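Local structure of histidinol-phosphatase (Bordetella pertussis, 3FVV) at residues D21-W24 against A25-L28; H81-F84 against M85-I89. The protein probably removes the phosphate from L-histidinol phosphate to give histidinol, the direct precursor of histidine, as a magnesium-dependent hydrolase of the HAD superfamily. All blocks are in the same frame, centred on the assembly; numbering follows the deposited sequence.

Contact 1 (D21-W24 against A25-L28)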
loop_
_atom_site.group_PDB
_atom_site.type_symbol
_atom_site.label_atom_id
_atom_site.label_comp_id
_atom_site.label_asym_id
_atom_site.label_seq_id
_atom_site.Cartn_x
_atom_site.Cartn_y
_atom_site.Cartn_z
ATOM N N ASP A 21 0.250 -7.455 -1.587
ATOM C CA ASP A 21 -0.258 -8.174 -0.390
ATOM C C ASP A 21 -0.441 -9.650 -0.808
ATOM O O ASP A 21 0.185 -10.543 -0.264
ATOM C CB ASP A 21 -1.576 -7.513 0.034
ATOM C CG ASP A 21 -1.870 -7.609 1.520
ATOM O OD1 ASP A 21 -0.990 -7.927 2.341
ATOM O OD2 ASP A 21 -3.062 -7.361 1.862
ATOM N N TYR A 22 -1.262 -9.867 -1.830
ATOM C CA TYR A 22 -1.529 -11.198 -2.394
ATOM C C TYR A 22 -0.247 -11.873 -2.913
ATOM O O TYR A 22 0.021 -13.032 -2.594
ATOM C CB TYR A 22 -2.578 -11.122 -3.492
ATOM C CG TYR A 22 -2.854 -12.522 -4.012
ATOM C CD1 TYR A 22 -3.678 -13.399 -3.300
ATOM C CD2 TYR A 22 -2.184 -13.006 -5.126
ATOM C CE1 TYR A 22 -3.886 -14.732 -3.728
ATOM C CE2 TYR A 22 -2.380 -14.315 -5.578
ATOM C CZ TYR A 22 -3.229 -15.183 -4.876
ATOM O OH TYR A 22 -3.395 -16.487 -5.312
ATOM N N GLN A 23 0.596 -11.142 -3.638
ATOM C CA GLN A 23 1.838 -11.754 -4.194
ATOM C C GLN A 23 2.769 -12.224 -3.050
ATOM O O GLN A 23 3.382 -13.292 -3.113
ATOM C CB GLN A 23 2.558 -10.800 -5.120
ATOM C CG GLN A 23 1.770 -10.458 -6.328
ATOM C CD GLN A 23 1.544 -11.694 -7.186
ATOM O OE1 GLN A 23 2.386 -12.611 -7.237
ATOM N NE2 GLN A 23 0.435 -11.714 -7.865
ATOM N N TRP A 24 2.820 -11.464 -1.974
ATOM C CA TRP A 24 3.579 -11.921 -0.823
ATOM C C TRP A 24 3.019 -13.203 -0.200
ATOM O O TRP A 24 3.818 -14.105 0.091
ATOM C CB TRP A 24 3.685 -10.788 0.192
ATOM C CG TRP A 24 4.267 -11.087 1.548
ATOM C CD1 TRP A 24 3.559 -11.055 2.701
ATOM C CD2 TRP A 24 5.612 -11.526 1.916
ATOM N NE1 TRP A 24 4.376 -11.356 3.761
ATOM C CE2 TRP A 24 5.631 -11.663 3.317
ATOM C CE3 TRP A 24 6.776 -11.755 1.222
ATOM C CZ2 TRP A 24 6.773 -12.004 4.036
ATOM C CZ3 TRP A 24 7.916 -12.098 1.930
ATOM C CH2 TRP A 24 7.909 -12.204 3.332
ATOM N N ALA A 25 1.693 -13.282 0.013
ATOM C CA ALA A 25 1.051 -14.508 0.499
ATOM C C ALA A 25 1.331 -15.660 -0.423
ATOM O O ALA A 25 1.689 -16.795 -0.010
ATOM C CB ALA A 25 -0.474 -14.307 0.605
ATOM N N ASP A 26 1.181 -15.385 -1.711
ATOM C CA ASP A 26 1.372 -16.406 -2.702
ATOM C C ASP A 26 2.831 -16.820 -2.772
ATOM O O ASP A 26 3.134 -17.990 -2.987
ATOM C CB ASP A 26 0.918 -15.916 -4.079
ATOM C CG ASP A 26 0.954 -17.018 -5.100
ATOM O OD1 ASP A 26 0.328 -18.060 -4.853
ATOM O OD2 ASP A 26 1.634 -16.851 -6.107
ATOM N N PHE A 27 3.734 -15.863 -2.581
ATOM C CA PHE A 27 5.162 -16.144 -2.565
ATOM C C PHE A 27 5.521 -17.072 -1.398
ATOM O O PHE A 27 6.261 -18.048 -1.563
ATOM C CB PHE A 27 5.953 -14.846 -2.513
ATOM C CG PHE A 27 7.391 -15.021 -2.112
ATOM C CD1 PHE A 27 8.367 -15.207 -3.079
ATOM C CD2 PHE A 27 7.776 -14.961 -0.799
ATOM C CE1 PHE A 27 9.654 -15.354 -2.747
ATOM C CE2 PHE A 27 9.087 -15.123 -0.469
ATOM C CZ PHE A 27 10.023 -15.319 -1.437
ATOM N N LEU A 28 4.987 -16.791 -0.217
ATOM C CA LEU A 28 5.222 -17.667 0.945
ATOM C C LEU A 28 4.597 -19.053 0.716
ATOM O O LEU A 28 5.242 -20.086 1.012
ATOM C CB LEU A 28 4.702 -17.036 2.244
ATOM C CG LEU A 28 5.367 -15.730 2.710
ATOM C CD1 LEU A 28 4.546 -15.140 3.834
ATOM C CD2 LEU A 28 6.771 -15.965 3.163
HETATM O O HOH W 1 -1.941 -17.957 -3.105
#

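Contact 2 (H81-F84 against M85-I89)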
loop_
_atom_site.group_PDB
_atom_site.type_symbol
_atom_site.label_atom_id
_atom_site.label_comp_id
_atom_site.label_asym_id
_atom_site.label_seq_id
_atom_site.Cartn_x
_atom_site.Cartn_y
_atom_site.Cartn_z
ATOM N N HIS A 81 11.800 -11.910 2.546
ATOM C CA HIS A 81 11.345 -10.716 1.872
ATOM C C HIS A 81 12.367 -10.196 0.849
ATOM O O HIS A 81 11.999 -9.727 -0.168
ATOM C CB HIS A 81 10.918 -9.666 2.873
ATOM C CG HIS A 81 10.274 -8.485 2.241
ATOM N ND1 HIS A 81 8.902 -8.368 2.084
ATOM C CD2 HIS A 81 10.806 -7.396 1.674
ATOM C CE1 HIS A 81 8.630 -7.236 1.468
ATOM N NE2 HIS A 81 9.765 -6.629 1.203
ATOM N N GLU A 82 13.650 -10.271 1.137
ATOM C CA GLU A 82 14.638 -9.902 0.127
ATOM C C GLU A 82 14.518 -10.734 -1.121
ATOM O O GLU A 82 14.598 -10.250 -2.204
ATOM C CB GLU A 82 16.087 -9.997 0.643
ATOM C CG GLU A 82 16.410 -9.076 1.793
ATOM C CD GLU A 82 17.711 -9.440 2.516
ATOM O OE1 GLU A 82 18.482 -10.268 2.000
ATOM O OE2 GLU A 82 17.951 -8.937 3.639
ATOM N N GLU A 83 14.278 -12.016 -0.982
ATOM C CA GLU A 83 14.089 -12.840 -2.150
ATOM C C GLU A 83 12.836 -12.406 -2.924
ATOM O O GLU A 83 12.828 -12.417 -4.124
ATOM C CB GLU A 83 13.985 -14.309 -1.670
ATOM C CG GLU A 83 13.660 -15.313 -2.773
ATOM C CD GLU A 83 13.342 -16.716 -2.154
ATOM O OE1 GLU A 83 13.883 -17.017 -1.051
ATOM O OE2 GLU A 83 12.504 -17.463 -2.732
ATOM N N PHE A 84 11.761 -12.091 -2.196
ATOM C CA PHE A 84 10.528 -11.556 -2.733
ATOM C C PHE A 84 10.779 -10.261 -3.501
ATOM O O PHE A 84 10.214 -10.050 -4.569
ATOM C CB PHE A 84 9.546 -11.328 -1.580
ATOM C CG PHE A 84 8.234 -10.654 -1.960
ATOM C CD1 PHE A 84 7.328 -11.291 -2.811
ATOM C CD2 PHE A 84 7.889 -9.465 -1.415
ATOM C CE1 PHE A 84 6.128 -10.747 -3.141
ATOM C CE2 PHE A 84 6.633 -8.841 -1.732
ATOM C CZ PHE A 84 5.753 -9.495 -2.585
ATOM N N MET A 85 11.606 -9.402 -2.931
ATOM C CA MET A 85 11.887 -8.138 -3.609
ATOM C C MET A 85 12.587 -8.426 -4.912
ATOM O O MET A 85 12.185 -7.913 -5.953
ATOM C CB MET A 85 12.772 -7.200 -2.784
ATOM C CG MET A 85 12.048 -6.477 -1.679
ATOM S SD MET A 85 10.765 -5.291 -2.186
ATOM C CE MET A 85 11.889 -4.018 -2.855
ATOM N N ARG A 86 13.593 -9.308 -4.858
ATOM C CA ARG A 86 14.422 -9.625 -6.036
ATOM C C ARG A 86 13.648 -10.326 -7.159
ATOM O O ARG A 86 13.917 -10.093 -8.345
ATOM C CB ARG A 86 15.589 -10.509 -5.552
ATOM C CG ARG A 86 16.381 -11.204 -6.566
ATOM C CD ARG A 86 17.511 -12.193 -5.950
ATOM N NE ARG A 86 18.112 -11.512 -4.816
ATOM C CZ ARG A 86 17.978 -11.845 -3.519
ATOM N NH1 ARG A 86 17.394 -12.969 -3.108
ATOM N NH2 ARG A 86 18.513 -11.058 -2.620
ATOM N N ASP A 87 12.718 -11.212 -6.804
ATOM C CA ASP A 87 12.102 -12.157 -7.775
ATOM C C ASP A 87 10.701 -11.691 -8.184
ATOM O O ASP A 87 10.227 -12.027 -9.248
ATOM C CB ASP A 87 11.968 -13.584 -7.193
ATOM C CG ASP A 87 13.308 -14.255 -6.995
ATOM O OD1 ASP A 87 14.282 -13.660 -7.475
ATOM O OD2 ASP A 87 13.393 -15.348 -6.389
ATOM N N VAL A 88 10.025 -10.942 -7.326
ATOM C CA VAL A 88 8.676 -10.482 -7.643
ATOM C C VAL A 88 8.570 -8.958 -7.787
ATOM O O VAL A 88 8.116 -8.446 -8.783
ATOM C CB VAL A 88 7.683 -10.975 -6.561
ATOM C CG1 VAL A 88 6.210 -10.523 -6.923
ATOM C CG2 VAL A 88 7.771 -12.461 -6.417
ATOM N N ILE A 89 8.975 -8.205 -6.783
ATOM C CA ILE A 89 8.680 -6.791 -6.822
ATOM C C ILE A 89 9.575 -6.078 -7.836
ATOM O O ILE A 89 9.065 -5.408 -8.760
ATOM C CB ILE A 89 8.763 -6.134 -5.427
ATOM C CG1 ILE A 89 7.720 -6.779 -4.472
ATOM C CG2 ILE A 89 8.529 -4.629 -5.524
ATOM C CD1 ILE A 89 6.227 -6.582 -4.850
#

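Contact 1 (D21-W24 against A25-L28)
Trp24 meets Phe27 and Leu28 in a local i to i+3 and i to i+4 contact across two successive, largely buried turns of helix 20-30. With CG anti to the backbone N (chi1 172°), the indole stands out from the helix and leans slightly toward its C-terminal end. The CD1 methyl of Leu28 sits over one face of the indole, 4.0 Å from the centroid of the five-membered ring, a CH-pi contact, while Leu28 CD2 reaches Trp24 CH2 at 3.9 Å. Phe27 adds little stacking: its plane is almost parallel to the six-membered ring of Trp24, at 11°, but slid aside so that the two barely overlap, with Phe27 CD2 3.9 Å from Trp24 CE3.

Another flank of the helix is polar. Tyr22 CE2 comes within 4.0 Å of Asp26 CB, obliquely to the ring, and one water donates to both Tyr22 OH and Asp26 OD1, at 2.9 Å from the latter. Both groups have stronger partners outside: the hydroxyl is hydrogen-bonded to Asp45, and the Asp26 carboxylate forms salt bridges with Arg41 and Arg30, which probably keep it ionised. The usual i to i+4 backbone bonds run throughout, among them Asp26 N to Tyr22 O at 2.8 Å.

This is the pattern of an amphipathic helix in an all-helical cap, as in SerB-type HAD phosphatases: an aromatic flank against helix 74-89, a charged one toward helix 37-53.

Contact 2 (H81-F84 against M85-I89)
His81 O takes the amide of Met85 (Met85 N) at 2.8 Å, an ordinary alpha-helical bond, and Glu82 and Glu83 repeat it to Arg86 and Asp87. At Phe84 the helix widens into a pi-type turn: Phe84 O accepts from two amides, Val88 N at 2.9 Å and Ile89 N at 3.1 Å, the second in the carbonyl plane and the first tilted 33° from it.

The Phe84 ring packs on both residues that its carbonyl binds. Ile89 CG1 lies over one face of the ring, 4.0 Å from the centroid, and Val88 CB lies 3.8 Å from Phe84 CE1, oblique to the ring. Further back, the bend at chi2 (-65°) of Met85 brings its SD to 3.8 Å from His81 NE2, an oblique sulfur-aromatic approach. On the outer flank two carboxylates come near each other, Glu83 OE2 and Asp87 OD2 being 4.3 Å apart. That would be unfavourable if both are charged, but Glu83 is also salt-bridged to Arg33.

The segment closes helix 74-89. His81, Met85 and Ile89 pack on helix 119-128, whereas Phe84 and Val88 turn to helix 20-30.

Neither contact closes a long loop: each joins successive turns of its own helix, so the two follow in series and neither nest nor cross. From the N terminus, the chain leaves strand 5-9 and enters helix 20-30, where contact 1 lies; helices 37-53 and 58-70 follow before helix 74-89 brings contact 2 back against it, the centres about 11 Å apart. There the two helices pack, largely through aromatic groups. Phe84 sets its CE1 3.6 Å from Trp24 N and meets the indole edge-to-face, Trp24 CZ3 lies 3.7 Å from His81 CA, and Phe27 CZ touches Glu83 OE2. Together they join the first and last of these four helices, with helix 119-128 bordering both contacts.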